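Local coordinates for pyrrolidone-carboxylate peptidase (PDB 5Z48), which probably removes N-terminal pyroglutamate (5-oxoproline) from peptides as a homotetrameric cysteine peptidase of the C15 family, at residues E12-H17 with L45-H50; F92-N97 with G142-N147. One frame throughout, in Å; residues are numbered along the deposited sequence.

Contact 1: residues E12-H17 with L45-H50. With PCA (pyroglutamic acid), chain I.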
loop_
_atom_site.group_PDB
_atom_site.type_symbol
_atom_site.label_atom_id
_atom_site.label_comp_id
_atom_site.label_asym_id
_atom_site.label_seq_id
_atom_site.Cartn_x
_atom_site.Cartn_y
_atom_site.Cartn_z
ATOM N N GLU B 12 -14.638 19.894 10.301
ATOM C CA GLU B 12 -15.606 18.979 10.953
ATOM C C GLU B 12 -15.485 17.534 10.442
ATOM O O GLU B 12 -14.879 17.275 9.395
ATOM C CB GLU B 12 -17.021 19.467 10.709
ATOM C CG GLU B 12 -17.270 20.874 11.195
ATOM C CD GLU B 12 -18.675 21.376 10.867
ATOM O OE1 GLU B 12 -19.486 20.638 10.269
ATOM O OE2 GLU B 12 -18.942 22.558 11.176
ATOM N N PRO B 13 -16.081 16.562 11.153
ATOM C CA PRO B 13 -16.140 15.195 10.609
ATOM C C PRO B 13 -16.897 15.177 9.291
ATOM O O PRO B 13 -17.741 16.032 9.017
ATOM C CB PRO B 13 -16.887 14.400 11.684
ATOM C CG PRO B 13 -16.712 15.222 12.963
ATOM C CD PRO B 13 -16.730 16.658 12.475
ATOM N N PHE B 14 -16.580 14.180 8.468
ATOM C CA PHE B 14 -17.188 14.045 7.157
ATOM C C PHE B 14 -17.113 12.581 6.763
ATOM O O PHE B 14 -16.404 11.782 7.391
ATOM C CB PHE B 14 -16.471 14.929 6.107
ATOM C CG PHE B 14 -15.065 14.505 5.852
ATOM C CD1 PHE B 14 -14.073 14.807 6.780
ATOM C CD2 PHE B 14 -14.747 13.754 4.726
ATOM C CE1 PHE B 14 -12.752 14.403 6.564
ATOM C CE2 PHE B 14 -13.429 13.326 4.491
ATOM C CZ PHE B 14 -12.441 13.644 5.434
ATOM N N HIS B 15 -17.854 12.246 5.714
ATOM C CA HIS B 15 -17.880 10.877 5.170
ATOM C C HIS B 15 -18.304 9.929 6.302
ATOM O O HIS B 15 -19.263 10.232 7.030
ATOM C CB HIS B 15 -16.504 10.599 4.544
ATOM C CG HIS B 15 -16.449 9.354 3.721
ATOM N ND1 HIS B 15 -17.314 9.113 2.678
ATOM C CD2 HIS B 15 -15.605 8.298 3.770
ATOM C CE1 HIS B 15 -17.015 7.952 2.123
ATOM N NE2 HIS B 15 -15.981 7.440 2.766
ATOM N N THR B 16 -17.623 8.791 6.468
ATOM C CA THR B 16 -17.946 7.829 7.516
ATOM C C THR B 16 -17.121 8.044 8.777
ATOM O O THR B 16 -17.210 7.221 9.711
ATOM C CB THR B 16 -17.731 6.411 6.999
ATOM O OG1 THR B 16 -16.404 6.316 6.469
ATOM C CG2 THR B 16 -18.736 6.106 5.891
ATOM N N HIS B 17 -16.339 9.127 8.834
ATOM C CA HIS B 17 -15.457 9.373 9.977
ATOM C C HIS B 17 -16.242 10.015 11.121
ATOM O O HIS B 17 -16.919 11.038 10.908
ATOM C CB HIS B 17 -14.283 10.282 9.563
ATOM C CG HIS B 17 -13.567 9.810 8.326
ATOM N ND1 HIS B 17 -12.989 8.559 8.228
ATOM C CD2 HIS B 17 -13.346 10.422 7.140
ATOM C CE1 HIS B 17 -12.435 8.425 7.032
ATOM N NE2 HIS B 17 -12.629 9.549 6.358
ATOM N N LEU B 45 -13.999 24.791 10.156
ATOM C CA LEU B 45 -14.686 24.967 8.884
ATOM C C LEU B 45 -15.596 23.779 8.561
ATOM O O LEU B 45 -15.271 22.620 8.877
ATOM C CB LEU B 45 -13.655 25.104 7.757
ATOM C CG LEU B 45 -12.665 26.279 7.960
ATOM C CD1 LEU B 45 -11.594 26.295 6.852
ATOM C CD2 LEU B 45 -13.359 27.633 7.942
ATOM N N PRO B 46 -16.721 24.026 7.887
ATOM C CA PRO B 46 -17.544 22.913 7.413
ATOM C C PRO B 46 -16.904 22.249 6.198
ATOM O O PRO B 46 -16.147 22.868 5.444
ATOM C CB PRO B 46 -18.859 23.592 7.026
ATOM C CG PRO B 46 -18.376 24.976 6.537
ATOM C CD PRO B 46 -17.237 25.336 7.473
ATOM N N VAL B 47 -17.234 20.964 5.996
ATOM C CA VAL B 47 -16.723 20.226 4.824
ATOM C C VAL B 47 -17.709 20.426 3.684
ATOM O O VAL B 47 -18.457 19.516 3.304
ATOM C CB VAL B 47 -16.491 18.742 5.142
ATOM C CG1 VAL B 47 -15.786 18.068 3.979
ATOM C CG2 VAL B 47 -15.565 18.621 6.324
ATOM N N GLU B 48 -17.731 21.635 3.148
ATOM C CA GLU B 48 -18.625 22.010 2.067
ATOM C C GLU B 48 -18.013 23.290 1.525
ATOM O O GLU B 48 -17.819 24.237 2.318
ATOM C CB GLU B 48 -20.057 22.240 2.581
ATOM C CG GLU B 48 -21.108 22.427 1.465
ATOM C CD GLU B 48 -21.024 23.822 0.872
ATOM O OE1 GLU B 48 -20.712 23.933 -0.332
ATOM O OE2 GLU B 48 -21.240 24.805 1.638
ATOM N N PRO B 49 -17.659 23.356 0.232
ATOM C CA PRO B 49 -16.773 24.451 -0.225
ATOM C C PRO B 49 -17.376 25.838 -0.169
ATOM O O PRO B 49 -16.651 26.777 0.180
ATOM C CB PRO B 49 -16.428 24.072 -1.674
ATOM C CG PRO B 49 -17.565 23.123 -2.080
ATOM C CD PRO B 49 -17.890 22.357 -0.834
ATOM N N HIS B 50 -18.657 26.005 -0.490
ATOM C CA HIS B 50 -19.218 27.355 -0.487
ATOM C C HIS B 50 -19.189 27.940 0.913
ATOM O O HIS B 50 -18.709 29.065 1.122
ATOM C CB HIS B 50 -20.625 27.339 -1.053
ATOM C CG HIS B 50 -20.658 26.881 -2.474
ATOM N ND1 HIS B 50 -19.855 27.444 -3.443
ATOM C CD2 HIS B 50 -21.334 25.875 -3.079
ATOM C CE1 HIS B 50 -20.070 26.835 -4.596
ATOM N NE2 HIS B 50 -20.964 25.882 -4.405
HETATM N N PCA I . -10.157 16.156 4.803
HETATM C CA PCA I . -10.865 16.307 3.536
HETATM C CB PCA I . -11.975 17.351 3.746
HETATM C CG PCA I . -12.011 17.705 5.233
HETATM C CD PCA I . -10.816 16.972 5.787
HETATM O OE PCA I . -10.480 17.075 6.972
HETATM C C PCA I . -9.867 16.643 2.410
HETATM O O PCA I . -10.162 17.350 1.441
HETATM O OXT PCA I . -8.677 16.226 2.472
HETATM O O HOH W 1 -19.533 20.206 7.771
#
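Phe14 and Val47 meet side chain to side chain in one wall of the pyroglutamate pocket, where the loops that follow two neighbouring parallel strands of the central sheet, 5-11 and 38-45, come together. Val47 reaches across with both methyls: CG2 lies 3.8 Å from Phe14 CB, and CG1 comes in obliquely at the root of the ring. Because Phe14 CG is set between the backbone N and the carbonyl carbon (chi1 65°), the ring swings away from the valine and slides along the ligand. One face carries the pyroglutamate, with Phe14 CE1 only 3.3 Å from PCA CD; His17 CD2 lies off-centre over the opposite face, on a chain brought round by the type II' turn from Phe14 to His17. Val47 CG1 touches the same ligand at PCA CB, so aromatic and aliphatic surfaces share the lactam ring. An alanine in place of Phe14 would probably leave that face of the pyroglutamate without its flat cover and His17 without the ring it packs on. Leu73 adds to this wall from strand 67-73. At the strand ends a fairly straight bond joins Glu12 N to Leu45 O (3.1 Å, 158° at the hydrogen). Glu12 O lies 3.4 Å from Val47 CG2 and accepts a hydrogen bond from Asn20 ND2, which also binds the ligand. Beyond CG the Glu12 chain is extended and brings CD to 3.9 Å from Pro46 CA, and one water finishes the link: it donates to Glu12 OE1 and accepts from Val47 N at 3.0 Å.

Contact 2: residues F92-N97 with G142-N147; sequences FQIPDN and GLYVCN. With PCA (pyroglutamic acid), chain I.
Tyr144 OH gives its hydrogen to Pro95 O over 2.7 Å, arriving from above the carbonyl plane, 35° out of it. The bond fixes the far end of a tyrosine that stands at the N-cap position of helix 145-159 and forms part of the pyroglutamate pocket. With CG anti to the backbone N (chi1 -168°), the ring stretches from the helix start to the loop 92-97 and turns its CD1 edge down on Phe92. The two aromatics make a T-shaped stack, planes at 78°, Tyr144 CD1 sitting over the centre of the Phe92 face. Phe92 in turn puts its own edge to Leu143 O, with CE1 3.4 Å away, and its CZ meets Val145 CG2. That methyl also covers one face of Tyr144, while Ile94 crosses the phenol end with CG1 3.8 Å from Tyr144 CZ. The carbonyl of Ile94 is buried here with no polar partner, close to Tyr144 CE1. On the ligand side, Tyr144 CD2 lies 3.2 Å from PCA O, an oxygen that accepts a 3.0 Å hydrogen bond from Cys146 N. By similarity to relatives, Cys146 is probably the nucleophile, with His171 and Glu83 as partners. A backbone N-H at the start of the helix holding the ligand carboxylate is consistent with an oxyanion site, and the helix end would probably favour negative charge on that oxygen.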
loop_
_atom_site.group_PDB
_atom_site.type_symbol
_atom_site.label_atom_id
_atom_site.label_comp_id
_atom_site.label_asym_id
_atom_site.label_seq_id
_atom_site.Cartn_x
_atom_site.Cartn_y
_atom_site.Cartn_z
ATOM N N PHE B 92 -14.606 15.846 -6.840
ATOM C CA PHE B 92 -14.883 15.166 -5.583
ATOM C C PHE B 92 -15.076 13.683 -5.835
ATOM O O PHE B 92 -15.981 13.298 -6.581
ATOM C CB PHE B 92 -16.135 15.733 -4.908
ATOM C CG PHE B 92 -15.981 17.129 -4.327
ATOM C CD1 PHE B 92 -14.860 17.939 -4.574
ATOM C CD2 PHE B 92 -16.991 17.618 -3.493
ATOM C CE1 PHE B 92 -14.757 19.220 -4.014
ATOM C CE2 PHE B 92 -16.919 18.878 -2.931
ATOM C CZ PHE B 92 -15.797 19.692 -3.160
ATOM N N GLN B 93 -14.265 12.861 -5.175
ATOM C CA GLN B 93 -14.430 11.414 -5.252
ATOM C C GLN B 93 -15.542 10.909 -4.346
ATOM O O GLN B 93 -16.089 9.835 -4.612
ATOM C CB GLN B 93 -13.125 10.723 -4.877
ATOM C CG GLN B 93 -11.970 11.191 -5.759
ATOM C CD GLN B 93 -12.061 10.636 -7.163
ATOM O OE1 GLN B 93 -12.409 9.471 -7.369
ATOM N NE2 GLN B 93 -11.776 11.478 -8.143
ATOM N N ILE B 94 -15.857 11.629 -3.264
ATOM C CA ILE B 94 -16.993 11.370 -2.376
ATOM C C ILE B 94 -17.749 12.680 -2.226
ATOM O O ILE B 94 -17.185 13.762 -2.448
ATOM C CB ILE B 94 -16.546 10.858 -0.983
ATOM C CG1 ILE B 94 -15.505 11.821 -0.373
ATOM C CG2 ILE B 94 -15.968 9.446 -1.073
ATOM C CD1 ILE B 94 -15.265 11.563 1.130
ATOM N N PRO B 95 -19.030 12.621 -1.865
ATOM C CA PRO B 95 -19.776 13.867 -1.672
ATOM C C PRO B 95 -19.243 14.631 -0.470
ATOM O O PRO B 95 -18.623 14.075 0.450
ATOM C CB PRO B 95 -21.230 13.418 -1.457
ATOM C CG PRO B 95 -21.148 11.911 -1.236
ATOM C CD PRO B 95 -19.894 11.420 -1.843
ATOM N N ASP B 96 -19.481 15.940 -0.504
ATOM C CA ASP B 96 -19.193 16.764 0.661
ATOM C C ASP B 96 -20.362 16.609 1.637
ATOM O O ASP B 96 -21.287 15.818 1.422
ATOM C CB ASP B 96 -18.912 18.211 0.230
ATOM C CG ASP B 96 -20.147 18.921 -0.407
ATOM O OD1 ASP B 96 -21.326 18.558 -0.108
ATOM O OD2 ASP B 96 -19.932 19.912 -1.169
ATOM N N ASN B 97 -20.365 17.375 2.724
ATOM C CA ASN B 97 -21.361 17.210 3.782
ATOM C C ASN B 97 -22.733 17.782 3.430
ATOM O O ASN B 97 -23.698 17.573 4.185
ATOM C CB ASN B 97 -20.852 17.824 5.090
ATOM C CG ASN B 97 -19.943 16.872 5.846
ATOM O OD1 ASN B 97 -19.815 15.698 5.483
ATOM N ND2 ASN B 97 -19.339 17.362 6.913
ATOM N N GLY B 142 -5.209 16.535 -2.954
ATOM C CA GLY B 142 -6.499 16.130 -3.504
ATOM C C GLY B 142 -7.176 17.327 -4.169
ATOM O O GLY B 142 -6.601 18.389 -4.259
ATOM N N LEU B 143 -8.403 17.100 -4.674
ATOM C CA LEU B 143 -9.224 18.164 -5.264
ATOM C C LEU B 143 -10.566 18.285 -4.522
ATOM O O LEU B 143 -11.564 18.703 -5.089
ATOM C CB LEU B 143 -9.406 17.947 -6.776
ATOM C CG LEU B 143 -8.050 17.992 -7.522
ATOM C CD1 LEU B 143 -8.365 17.744 -8.995
ATOM C CD2 LEU B 143 -7.312 19.327 -7.383
ATOM N N TYR B 144 -10.571 17.922 -3.221
ATOM C CA TYR B 144 -11.750 17.983 -2.369
ATOM C C TYR B 144 -11.702 19.284 -1.561
ATOM O O TYR B 144 -11.156 20.272 -2.039
ATOM C CB TYR B 144 -11.785 16.713 -1.512
ATOM C CG TYR B 144 -13.045 16.335 -0.714
ATOM C CD1 TYR B 144 -14.334 16.281 -1.266
ATOM C CD2 TYR B 144 -12.898 15.939 0.601
ATOM C CE1 TYR B 144 -15.436 15.860 -0.506
ATOM C CE2 TYR B 144 -13.993 15.520 1.369
ATOM C CZ TYR B 144 -15.254 15.471 0.812
ATOM O OH TYR B 144 -16.318 15.040 1.580
ATOM N N VAL B 145 -12.276 19.313 -0.368
ATOM C CA VAL B 145 -12.496 20.613 0.281
ATOM C C VAL B 145 -11.200 21.170 0.879
ATOM O O VAL B 145 -11.031 22.401 0.925
ATOM C CB VAL B 145 -13.640 20.518 1.325
ATOM C CG1 VAL B 145 -14.072 21.928 1.822
ATOM C CG2 VAL B 145 -14.899 19.855 0.746
ATOM N N CYS B 146 -10.247 20.317 1.320
ATOM C CA CYS B 146 -8.970 20.833 1.827
ATOM C C CYS B 146 -8.199 21.564 0.736
ATOM O O CYS B 146 -7.711 22.673 0.937
ATOM C CB CYS B 146 -8.110 19.688 2.379
ATOM S SG CYS B 146 -8.838 18.955 3.909
ATOM N N ASN B 147 -8.073 20.950 -0.439
ATOM C CA ASN B 147 -7.453 21.677 -1.536
ATOM C C ASN B 147 -8.186 22.972 -1.842
ATOM O O ASN B 147 -7.555 24.013 -2.096
ATOM C CB ASN B 147 -7.460 20.797 -2.775
ATOM C CG ASN B 147 -6.925 21.538 -3.995
ATOM O OD1 ASN B 147 -5.692 21.679 -4.135
ATOM N ND2 ASN B 147 -7.815 22.019 -4.847
HETATM N N PCA I . -10.157 16.156 4.803
HETATM C CA PCA I . -10.865 16.307 3.536
HETATM C CB PCA I . -11.975 17.351 3.746
HETATM C CG PCA I . -12.011 17.705 5.233
HETATM C CD PCA I . -10.816 16.972 5.787
HETATM O OE PCA I . -10.480 17.075 6.972
HETATM C C PCA I . -9.867 16.643 2.410
HETATM O O PCA I . -10.162 17.350 1.441
HETATM O OXT PCA I . -8.677 16.226 2.472
#

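Contacts 1 and 2, their centres 9 Å apart, share the same pyroglutamate: 12-17 with 45-50 packs on the lactam ring, and 142-147 chiefly meets its carboxylate and brings in Cys146, with Tyr144 also reaching the ring. The Phe14 side chain stays about 7 Å from that of Cys146 and about 8 Å from that of His171, both active-site residues by similarity. Asn97 ties the two together. Its backbone N probably bonds to Val47 O at 2.9 Å, and its ND2 to Pro13 O at 3.0 Å, so the loop 92-97 is joined to both segments of contact 1. Leu73 O, Asn20 ND2 and His171 NE2 supply further hydrogen bonds to the ligand.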